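PDB 4MDB: mariner Mos1 transposase from Drosophila mauritiana, which mediates cut-and-paste transposition of the Mos1 element, cleaving and joining DNA through a catalytic domain that binds two divalent metal ions per subunit. Local coordinates for residues A[68-76]-A[85-94]; A[75-83]-A[199-207]. The protein carries 1 engineered substitution. One frame throughout, in Å; residues are numbered along the deposited sequence. Where two conformers were deposited one is given.

Both contacts involve the beta hairpin made by strands 69-78 and 81-87, at one side of the sheet in the RNase H-like catalytic domain; their segments share Val-75 and Trp-76, which touch their partners only in contact 1. Contact 1 (68-76 with 85-94) joins the hairpin's arms and the turn that follows; backbone hydrogen bonds dominate it. Contact 2 (75-83 with 199-207) takes the hairpin's own turn against a helix from far along the sequence, relying on aromatic and CH-pi packing with a single hydrogen bond between the segments. Each is partly buried. Tyr-202 and Trp-77 form an inner region in contact 2, grading into exposed Trp-203, whereas in contact 1 buried strand residues give way to the more exposed turn at Gly-91 and the engineered Pro-90.

Contact 1. Residues A[68-76]-A[85-94]; sequences GKKTMLCVW and YELLKPGETV. Unlike the reference sequence in segment 85-94: Pro-90 (reference Arg).
The Tyr-85 ring meets Leu-73 obliquely, CD2 lying 3.5 Å from Leu-73 CD1, and the Trp-76 indole reaches the backbone of Tyr-85 and Glu-86 just as obliquely. These rings flank the antiparallel beta hairpin of the RNase H fold, whose second strand, 81-87, is outermost in the sheet. With chi1 at 79°, Tyr-85 CG stands between its own N and carbonyl carbon, and the ring rises toward helix 183-196, where Asp-191 binds the hydroxyl. Leu-73, Val-75 and Leu-87 share that face, their branched apolar side chains suiting burial beneath helices 162-175 and 183-196. Across the sheet, the small thiol of Cys-74 fits beside Val-94, SG to CG2 3.7 Å. Glu-86, on this same face, turns OE1 to Gln-102 and OE2 to Tyr-84.

Cys-74 and Glu-86 form a hydrogen-bonded pair, Cys-74 N to Glu-86 O at 2.8 Å and Glu-86 N to Cys-74 O at 2.9 Å. Leu-88 N then binds Met-72 O at 2.8 Å. Beyond it a type II turn runs from Lys-89 to Glu-92; Gly-91 suits its positive phi of 83°, and its N reaches Lys-70 O at 2.7 Å. One water accepts from Met-72 N and donates to Lys-89 O and Glu-92 O.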
loop_
_atom_site.group_PDB
_atom_site.type_symbol
_atom_site.label_atom_id
_atom_site.label_comp_id
_atom_site.label_asym_id
_atom_site.label_seq_id
_atom_site.Cartn_x
_atom_site.Cartn_y
_atom_site.Cartn_z
ATOM N N GLY A 68 -0.152 26.841 0.950
ATOM C CA GLY A 68 1.117 26.166 1.249
ATOM C C GLY A 68 0.954 25.022 2.278
ATOM O O GLY A 68 1.898 24.685 2.978
ATOM N N LYS A 69 -0.228 24.413 2.346
ATOM C CA LYS A 69 -0.484 23.362 3.328
ATOM C C LYS A 69 -0.668 21.992 2.656
ATOM O O LYS A 69 -0.912 21.899 1.451
ATOM C CB LYS A 69 -1.706 23.695 4.189
ATOM C CG LYS A 69 -1.386 24.627 5.355
ATOM C CD LYS A 69 -2.545 24.711 6.329
ATOM C CE LYS A 69 -2.071 24.916 7.757
ATOM N NZ LYS A 69 -3.217 24.715 8.688
ATOM N N LYS A 70 -0.519 20.949 3.464
ATOM C CA LYS A 70 -0.658 19.582 2.978
ATOM C C LYS A 70 -1.127 18.652 4.055
ATOM O O LYS A 70 -0.846 18.844 5.233
ATOM C CB LYS A 70 0.649 19.125 2.373
ATOM C CG LYS A 70 1.791 19.171 3.359
ATOM C CD LYS A 70 3.130 18.843 2.726
ATOM C CE LYS A 70 4.222 18.780 3.771
ATOM N NZ LYS A 70 5.372 18.059 3.192
ATOM N N THR A 71 -1.809 17.581 3.630
ATOM C CA THR A 71 -2.334 16.570 4.499
ATOM C C THR A 71 -1.849 15.210 3.948
ATOM O O THR A 71 -1.754 15.021 2.772
ATOM C CB THR A 71 -3.877 16.596 4.554
ATOM O OG1 THR A 71 -4.374 15.469 5.266
ATOM C CG2 THR A 71 -4.478 16.631 3.144
ATOM N N MET A 72 -1.517 14.316 4.848
ATOM C CA MET A 72 -1.088 13.004 4.448
ATOM C C MET A 72 -2.291 12.075 4.358
ATOM O O MET A 72 -3.069 11.903 5.303
ATOM C CB MET A 72 -0.102 12.461 5.448
ATOM C CG MET A 72 0.704 11.316 4.902
ATOM S SD MET A 72 2.004 10.730 5.994
ATOM C CE MET A 72 3.003 12.201 5.946
ATOM N N LEU A 73 -2.396 11.452 3.203
ATOM C CA LEU A 73 -3.331 10.343 2.984
ATOM C C LEU A 73 -2.591 9.083 3.369
ATOM O O LEU A 73 -1.480 8.811 2.834
ATOM C CB LEU A 73 -3.813 10.287 1.588
ATOM C CG LEU A 73 -4.602 9.083 1.099
ATOM C CD1 LEU A 73 -5.934 8.952 1.797
ATOM C CD2 LEU A 73 -4.767 9.192 -0.364
ATOM N N CYS A 74 -3.249 8.253 4.178
ATOM C CA CYS A 74 -2.740 6.927 4.555
ATOM C C CYS A 74 -3.847 5.979 4.157
ATOM O O CYS A 74 -4.941 6.077 4.690
ATOM C CB CYS A 74 -2.515 6.855 6.023
ATOM S SG CYS A 74 -1.455 8.202 6.676
ATOM N N VAL A 75 -3.582 5.064 3.252
ATOM C CA VAL A 75 -4.702 4.242 2.786
ATOM C C VAL A 75 -4.260 2.801 2.655
ATOM O O VAL A 75 -3.140 2.507 2.243
ATOM C CB VAL A 75 -5.247 4.800 1.424
ATOM C CG1 VAL A 75 -4.128 4.897 0.381
ATOM C CG2 VAL A 75 -6.318 3.945 0.817
ATOM N N TRP A 76 -5.221 1.924 2.858
ATOM C CA TRP A 76 -5.038 0.467 2.779
ATOM C C TRP A 76 -6.164 -0.137 1.962
ATOM O O TRP A 76 -7.295 0.265 2.102
ATOM C CB TRP A 76 -4.945 -0.214 4.138
ATOM C CG TRP A 76 -3.852 0.284 4.988
ATOM C CD1 TRP A 76 -2.583 -0.228 5.065
ATOM C CD2 TRP A 76 -3.836 1.477 5.792
ATOM N NE1 TRP A 76 -1.797 0.530 5.906
ATOM C CE2 TRP A 76 -2.572 1.558 6.388
ATOM C CE3 TRP A 76 -4.820 2.439 6.141
ATOM C CZ2 TRP A 76 -2.216 2.613 7.241
ATOM C CZ3 TRP A 76 -4.456 3.491 6.971
ATOM C CH2 TRP A 76 -3.176 3.546 7.506
ATOM N N TYR A 85 -8.972 4.288 5.287
ATOM C CA TYR A 85 -7.954 5.361 5.128
ATOM C C TYR A 85 -8.096 6.438 6.169
ATOM O O TYR A 85 -9.168 6.599 6.794
ATOM C CB TYR A 85 -8.010 5.959 3.723
ATOM C CG TYR A 85 -9.116 6.978 3.453
ATOM C CD1 TYR A 85 -10.355 6.582 2.967
ATOM C CD2 TYR A 85 -8.890 8.340 3.648
ATOM C CE1 TYR A 85 -11.357 7.513 2.698
ATOM C CE2 TYR A 85 -9.892 9.278 3.419
ATOM C CZ TYR A 85 -11.108 8.871 2.922
ATOM O OH TYR A 85 -12.097 9.793 2.711
ATOM N N GLU A 86 -6.986 7.124 6.382
ATOM C CA GLU A 86 -6.962 8.353 7.220
ATOM C C GLU A 86 -6.344 9.485 6.455
ATOM O O GLU A 86 -5.402 9.295 5.659
ATOM C CB GLU A 86 -6.216 8.088 8.517
ATOM C CG GLU A 86 -6.865 7.105 9.465
ATOM C CD GLU A 86 -6.109 6.926 10.754
ATOM O OE1 GLU A 86 -5.084 7.665 10.949
ATOM O OE2 GLU A 86 -6.436 5.996 11.556
ATOM N N LEU A 87 -6.884 10.692 6.676
ATOM C CA LEU A 87 -6.307 11.900 6.156
ATOM C C LEU A 87 -5.856 12.673 7.414
ATOM O O LEU A 87 -6.642 12.934 8.378
ATOM C CB LEU A 87 -7.305 12.617 5.282
ATOM C CG LEU A 87 -6.823 13.811 4.465
ATOM C CD1 LEU A 87 -5.959 13.443 3.248
ATOM C CD2 LEU A 87 -7.990 14.676 4.055
ATOM N N LEU A 88 -4.566 12.900 7.504
ATOM C CA LEU A 88 -4.011 13.448 8.733
ATOM C C LEU A 88 -4.247 14.974 8.711
ATOM O O LEU A 88 -4.397 15.588 7.659
ATOM C CB LEU A 88 -2.535 13.098 8.902
ATOM C CG LEU A 88 -2.051 11.851 9.681
ATOM C CD1 LEU A 88 -2.966 10.656 9.648
ATOM C CD2 LEU A 88 -0.619 11.425 9.362
ATOM N N LYS A 89 -4.255 15.547 9.901
ATOM C CA LYS A 89 -4.428 16.972 10.034
ATOM C C LYS A 89 -3.227 17.655 9.421
ATOM O O LYS A 89 -2.093 17.146 9.483
ATOM C CB LYS A 89 -4.657 17.338 11.496
ATOM C CG LYS A 89 -5.942 16.713 12.034
ATOM C CD LYS A 89 -6.779 17.683 12.851
ATOM C CE LYS A 89 -6.086 18.061 14.156
ATOM N NZ LYS A 89 -5.863 16.887 15.054
ATOM N N PRO A 90 -3.467 18.803 8.795
ATOM C CA PRO A 90 -2.448 19.430 7.971
ATOM C C PRO A 90 -1.071 19.513 8.601
ATOM O O PRO A 90 -0.940 19.866 9.767
ATOM C CB PRO A 90 -3.045 20.809 7.686
ATOM C CG PRO A 90 -4.509 20.519 7.564
ATOM C CD PRO A 90 -4.795 19.386 8.527
ATOM N N GLY A 91 -0.059 19.102 7.835
ATOM C CA GLY A 91 1.323 19.146 8.269
ATOM C C GLY A 91 1.806 17.975 9.124
ATOM O O GLY A 91 2.995 17.742 9.183
ATOM N N GLU A 92 0.884 17.242 9.763
ATOM C CA GLU A 92 1.223 16.137 10.690
ATOM C C GLU A 92 1.630 14.875 9.904
ATOM O O GLU A 92 1.175 14.627 8.783
ATOM C CB GLU A 92 0.120 15.971 11.771
ATOM C CG GLU A 92 -0.564 14.631 12.041
ATOM C CD GLU A 92 -1.902 14.818 12.800
ATOM O OE1 GLU A 92 -1.965 15.747 13.648
ATOM O OE2 GLU A 92 -2.906 14.077 12.545
ATOM N N THR A 93 2.557 14.143 10.497
ATOM C CA THR A 93 3.284 13.082 9.845
ATOM C C THR A 93 2.898 11.781 10.576
ATOM O O THR A 93 2.348 11.819 11.670
ATOM C CB THR A 93 4.800 13.403 10.009
ATOM O OG1 THR A 93 5.549 12.813 8.945
ATOM C CG2 THR A 93 5.327 12.983 11.386
ATOM N N VAL A 94 3.131 10.644 9.939
ATOM C CA VAL A 94 3.053 9.324 10.594
ATOM C C VAL A 94 4.323 8.938 11.364
ATOM O O VAL A 94 5.391 8.759 10.792
ATOM C CB VAL A 94 2.836 8.239 9.531
ATOM C CG1 VAL A 94 2.864 6.848 10.157
ATOM C CG2 VAL A 94 1.508 8.517 8.831
HETATM O O HOH W 1 -0.814 15.666 7.409
#

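Contact 2. Residues A[75-83]-A[199-207]; sequences VWWDQSGVI and DEFYWRGIH
Tyr-202 lays one ring face over Gly-81, whose CA is 3.7 Å from the ring centroid in a CH-pi contact; Phe-201 CD2 lies against the opposite face. At the edge, Tyr-202 CD1 meets Trp-77 CE3 at 3.8 Å, and the phenol hydroxyl hydrogen-bonds to Phe-194 O, so a buried hydroxyl is satisfied. Trp-77 in turn receives Ile-206 over its six-membered ring, CD1 lying 4.1 Å from the centroid, while Tyr-202 O sits in the ring plane, 3.6 Å from CZ3. Gly-205, lacking a side chain, lets the indole edge come close to the helix, and NE1 on the far side of the indole hydrogen-bonds to Ser-163 OG.

In this way helix 199-207 packs at a right angle to strand 75-78 and closes over the hairpin turn of the RNase H-like sheet. The type I turn from Asp-78 to Gly-81 also contains an Asx turn: Asp-78 OD1 accepts from Ser-80 N at 2.9 Å, while OD2 forms a salt bridge with Arg-114. Gly-81 takes a positive phi with an extended psi, a conformation in which a beta carbon would collide with the carbonyl oxygen of Ser-80.

Gln-79, CG between N and carbonyl carbon (chi1 62°), extends alongside Trp-203, its NE2 3.7 Å from CD1 at the indole edge. His-207, its CD2 lying over one face of the Trp-203 indole, sends NE2 to Gln-79 OE1 at 2.9 Å. This nearly straight bond (175°) lies in the imidazole plane but reaches the amide oxygen from 44° above its carbonyl plane.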
loop_
_atom_site.group_PDB
_atom_site.type_symbol
_atom_site.label_atom_id
_atom_site.label_comp_id
_atom_site.label_asym_id
_atom_site.label_seq_id
_atom_site.Cartn_x
_atom_site.Cartn_y
_atom_site.Cartn_z
ATOM N N VAL A 75 -3.582 5.064 3.252
ATOM C CA VAL A 75 -4.702 4.242 2.786
ATOM C C VAL A 75 -4.260 2.801 2.655
ATOM O O VAL A 75 -3.140 2.507 2.243
ATOM C CB VAL A 75 -5.247 4.800 1.424
ATOM C CG1 VAL A 75 -4.128 4.897 0.381
ATOM C CG2 VAL A 75 -6.318 3.945 0.817
ATOM N N TRP A 76 -5.221 1.924 2.858
ATOM C CA TRP A 76 -5.038 0.467 2.779
ATOM C C TRP A 76 -6.164 -0.137 1.962
ATOM O O TRP A 76 -7.295 0.265 2.102
ATOM C CB TRP A 76 -4.945 -0.214 4.138
ATOM C CG TRP A 76 -3.852 0.284 4.988
ATOM C CD1 TRP A 76 -2.583 -0.228 5.065
ATOM C CD2 TRP A 76 -3.836 1.477 5.792
ATOM N NE1 TRP A 76 -1.797 0.530 5.906
ATOM C CE2 TRP A 76 -2.572 1.558 6.388
ATOM C CE3 TRP A 76 -4.820 2.439 6.141
ATOM C CZ2 TRP A 76 -2.216 2.613 7.241
ATOM C CZ3 TRP A 76 -4.456 3.491 6.971
ATOM C CH2 TRP A 76 -3.176 3.546 7.506
ATOM N N TRP A 77 -5.819 -1.125 1.138
ATOM C CA TRP A 77 -6.734 -1.666 0.146
ATOM C C TRP A 77 -6.374 -3.054 -0.281
ATOM O O TRP A 77 -5.275 -3.519 0.001
ATOM C CB TRP A 77 -6.860 -0.749 -1.036
ATOM C CG TRP A 77 -5.559 -0.508 -1.807
ATOM C CD1 TRP A 77 -4.517 0.247 -1.392
ATOM C CD2 TRP A 77 -5.195 -1.027 -3.097
ATOM N NE1 TRP A 77 -3.528 0.259 -2.355
ATOM C CE2 TRP A 77 -3.924 -0.488 -3.422
ATOM C CE3 TRP A 77 -5.824 -1.835 -4.027
ATOM C CZ2 TRP A 77 -3.270 -0.808 -4.636
ATOM C CZ3 TRP A 77 -5.225 -2.097 -5.226
ATOM C CH2 TRP A 77 -3.944 -1.590 -5.534
ATOM N N ASP A 78 -7.312 -3.743 -0.929
ATOM C CA ASP A 78 -7.083 -5.043 -1.489
ATOM C C ASP A 78 -7.799 -5.168 -2.823
ATOM O O ASP A 78 -8.212 -4.170 -3.403
ATOM C CB ASP A 78 -7.431 -6.118 -0.460
ATOM C CG ASP A 78 -8.982 -6.256 -0.243
ATOM O OD1 ASP A 78 -9.730 -5.532 -0.900
ATOM O OD2 ASP A 78 -9.394 -7.221 0.441
ATOM N N GLN A 79 -7.907 -6.384 -3.353
ATOM C CA GLN A 79 -8.385 -6.549 -4.695
ATOM C C GLN A 79 -9.875 -6.229 -4.770
ATOM O O GLN A 79 -10.375 -6.132 -5.900
ATOM C CB GLN A 79 -8.148 -7.992 -5.174
ATOM C CG GLN A 79 -8.888 -8.993 -4.368
ATOM C CD GLN A 79 -8.825 -10.358 -5.004
ATOM O OE1 GLN A 79 -7.742 -10.856 -5.274
ATOM N NE2 GLN A 79 -9.974 -10.976 -5.216
ATOM N N SER A 80 -10.541 -6.009 -3.640
ATOM C CA SER A 80 -11.981 -5.719 -3.586
ATOM C C SER A 80 -12.277 -4.242 -3.414
ATOM O O SER A 80 -13.432 -3.846 -3.492
ATOM C CB SER A 80 -12.632 -6.514 -2.481
ATOM O OG SER A 80 -12.494 -7.913 -2.791
ATOM N N GLY A 81 -11.256 -3.462 -3.137
ATOM C CA GLY A 81 -11.431 -2.018 -2.875
ATOM C C GLY A 81 -10.692 -1.489 -1.672
ATOM O O GLY A 81 -9.952 -2.164 -1.024
ATOM N N VAL A 82 -10.898 -0.213 -1.389
ATOM C CA VAL A 82 -10.336 0.421 -0.239
ATOM C C VAL A 82 -10.930 -0.083 1.064
ATOM O O VAL A 82 -12.204 -0.098 1.204
ATOM C CB VAL A 82 -10.470 1.981 -0.379
ATOM C CG1 VAL A 82 -10.071 2.637 0.903
ATOM C CG2 VAL A 82 -9.675 2.433 -1.597
ATOM N N ILE A 83 -10.109 -0.493 2.006
ATOM C CA ILE A 83 -10.539 -1.003 3.296
ATOM C C ILE A 83 -10.719 0.131 4.307
ATOM O O ILE A 83 -11.725 0.221 5.021
ATOM C CB ILE A 83 -9.619 -2.141 3.785
ATOM C CG1 ILE A 83 -9.627 -3.306 2.760
ATOM C CG2 ILE A 83 -10.001 -2.663 5.171
ATOM C CD1 ILE A 83 -8.411 -4.205 2.806
ATOM N N ASP A 199 -14.771 -2.534 -8.947
ATOM C CA ASP A 199 -14.033 -3.602 -8.286
ATOM C C ASP A 199 -12.857 -4.048 -9.177
ATOM O O ASP A 199 -11.772 -4.366 -8.688
ATOM C CB ASP A 199 -14.956 -4.815 -7.951
ATOM C CG ASP A 199 -16.010 -4.513 -6.889
ATOM O OD1 ASP A 199 -15.979 -3.482 -6.184
ATOM O OD2 ASP A 199 -16.910 -5.371 -6.704
ATOM N N GLU A 200 -13.046 -4.036 -10.494
ATOM C CA GLU A 200 -12.056 -4.534 -11.432
ATOM C C GLU A 200 -10.745 -3.708 -11.409
ATOM O O GLU A 200 -9.662 -4.252 -11.630
ATOM C CB GLU A 200 -12.678 -4.522 -12.838
ATOM C CG GLU A 200 -13.846 -5.513 -13.049
ATOM C CD GLU A 200 -15.244 -5.210 -12.346
ATOM O OE1 GLU A 200 -15.974 -6.150 -12.068
ATOM O OE2 GLU A 200 -15.673 -4.077 -12.072
ATOM N N PHE A 201 -10.846 -2.409 -11.170
ATOM C CA PHE A 201 -9.662 -1.552 -11.093
ATOM C C PHE A 201 -8.770 -1.986 -9.927
ATOM O O PHE A 201 -7.533 -2.008 -10.071
ATOM C CB PHE A 201 -10.146 -0.132 -10.825
ATOM C CG PHE A 201 -9.080 0.828 -10.424
ATOM C CD1 PHE A 201 -8.317 1.493 -11.370
ATOM C CD2 PHE A 201 -8.798 1.052 -9.075
ATOM C CE1 PHE A 201 -7.369 2.418 -10.958
ATOM C CE2 PHE A 201 -7.845 1.951 -8.685
ATOM C CZ PHE A 201 -7.093 2.593 -9.633
ATOM N N TYR A 202 -9.386 -2.310 -8.787
ATOM C CA TYR A 202 -8.627 -2.735 -7.597
ATOM C C TYR A 202 -8.007 -4.098 -7.824
ATOM O O TYR A 202 -6.807 -4.339 -7.525
ATOM C CB TYR A 202 -9.501 -2.700 -6.350
ATOM C CG TYR A 202 -9.914 -1.304 -6.007
ATOM C CD1 TYR A 202 -9.018 -0.416 -5.436
ATOM C CD2 TYR A 202 -11.201 -0.822 -6.299
ATOM C CE1 TYR A 202 -9.355 0.885 -5.124
ATOM C CE2 TYR A 202 -11.546 0.476 -5.950
ATOM C CZ TYR A 202 -10.649 1.335 -5.368
ATOM O OH TYR A 202 -11.037 2.656 -5.014
ATOM N N TRP A 203 -8.823 -4.998 -8.415
ATOM C CA TRP A 203 -8.355 -6.332 -8.743
ATOM C C TRP A 203 -7.120 -6.271 -9.684
ATOM O O TRP A 203 -6.119 -6.906 -9.404
ATOM C CB TRP A 203 -9.478 -7.173 -9.340
ATOM C CG TRP A 203 -9.192 -8.616 -9.531
ATOM C CD1 TRP A 203 -9.413 -9.607 -8.623
ATOM C CD2 TRP A 203 -8.567 -9.206 -10.620
ATOM N NE1 TRP A 203 -8.985 -10.818 -9.115
ATOM C CE2 TRP A 203 -8.429 -10.594 -10.339
ATOM C CE3 TRP A 203 -8.101 -8.722 -11.816
ATOM C CZ2 TRP A 203 -7.858 -11.470 -11.245
ATOM C CZ3 TRP A 203 -7.514 -9.660 -12.745
ATOM C CH2 TRP A 203 -7.374 -10.941 -12.428
ATOM N N ARG A 204 -7.218 -5.506 -10.736
ATOM C CA ARG A 204 -6.090 -5.385 -11.671
ATOM C C ARG A 204 -4.803 -4.894 -10.990
ATOM O O ARG A 204 -3.695 -5.392 -11.248
ATOM C CB ARG A 204 -6.478 -4.517 -12.868
ATOM C CG ARG A 204 -7.447 -5.188 -13.852
ATOM C CD ARG A 204 -7.589 -4.334 -15.136
ATOM N NE ARG A 204 -8.371 -3.147 -14.861
ATOM C CZ ARG A 204 -9.692 -3.050 -15.037
ATOM N NH1 ARG A 204 -10.392 -4.075 -15.540
ATOM N NH2 ARG A 204 -10.315 -1.907 -14.722
ATOM N N GLY A 205 -4.919 -3.904 -10.125
ATOM C CA GLY A 205 -3.759 -3.359 -9.495
ATOM C C GLY A 205 -2.977 -4.373 -8.687
ATOM O O GLY A 205 -1.753 -4.425 -8.728
ATOM N N ILE A 206 -3.692 -5.246 -7.998
ATOM C CA ILE A 206 -3.072 -6.278 -7.192
ATOM C C ILE A 206 -2.552 -7.388 -8.126
ATOM O O ILE A 206 -1.451 -7.933 -7.931
ATOM C CB ILE A 206 -4.084 -6.897 -6.198
ATOM C CG1 ILE A 206 -4.563 -5.863 -5.117
ATOM C CG2 ILE A 206 -3.567 -8.130 -5.467
ATOM C CD1 ILE A 206 -3.465 -5.283 -4.242
ATOM N N HIS A 207 -3.349 -7.784 -9.106
ATOM C CA HIS A 207 -2.926 -8.916 -9.976
ATOM C C HIS A 207 -1.879 -8.555 -11.057
ATOM O O HIS A 207 -1.383 -9.448 -11.765
ATOM C CB HIS A 207 -4.202 -9.620 -10.499
ATOM C CG HIS A 207 -4.914 -10.373 -9.415
ATOM N ND1 HIS A 207 -4.809 -11.729 -9.250
ATOM C CD2 HIS A 207 -5.698 -9.946 -8.393
ATOM C CE1 HIS A 207 -5.504 -12.117 -8.209
ATOM N NE2 HIS A 207 -6.053 -11.048 -7.664
#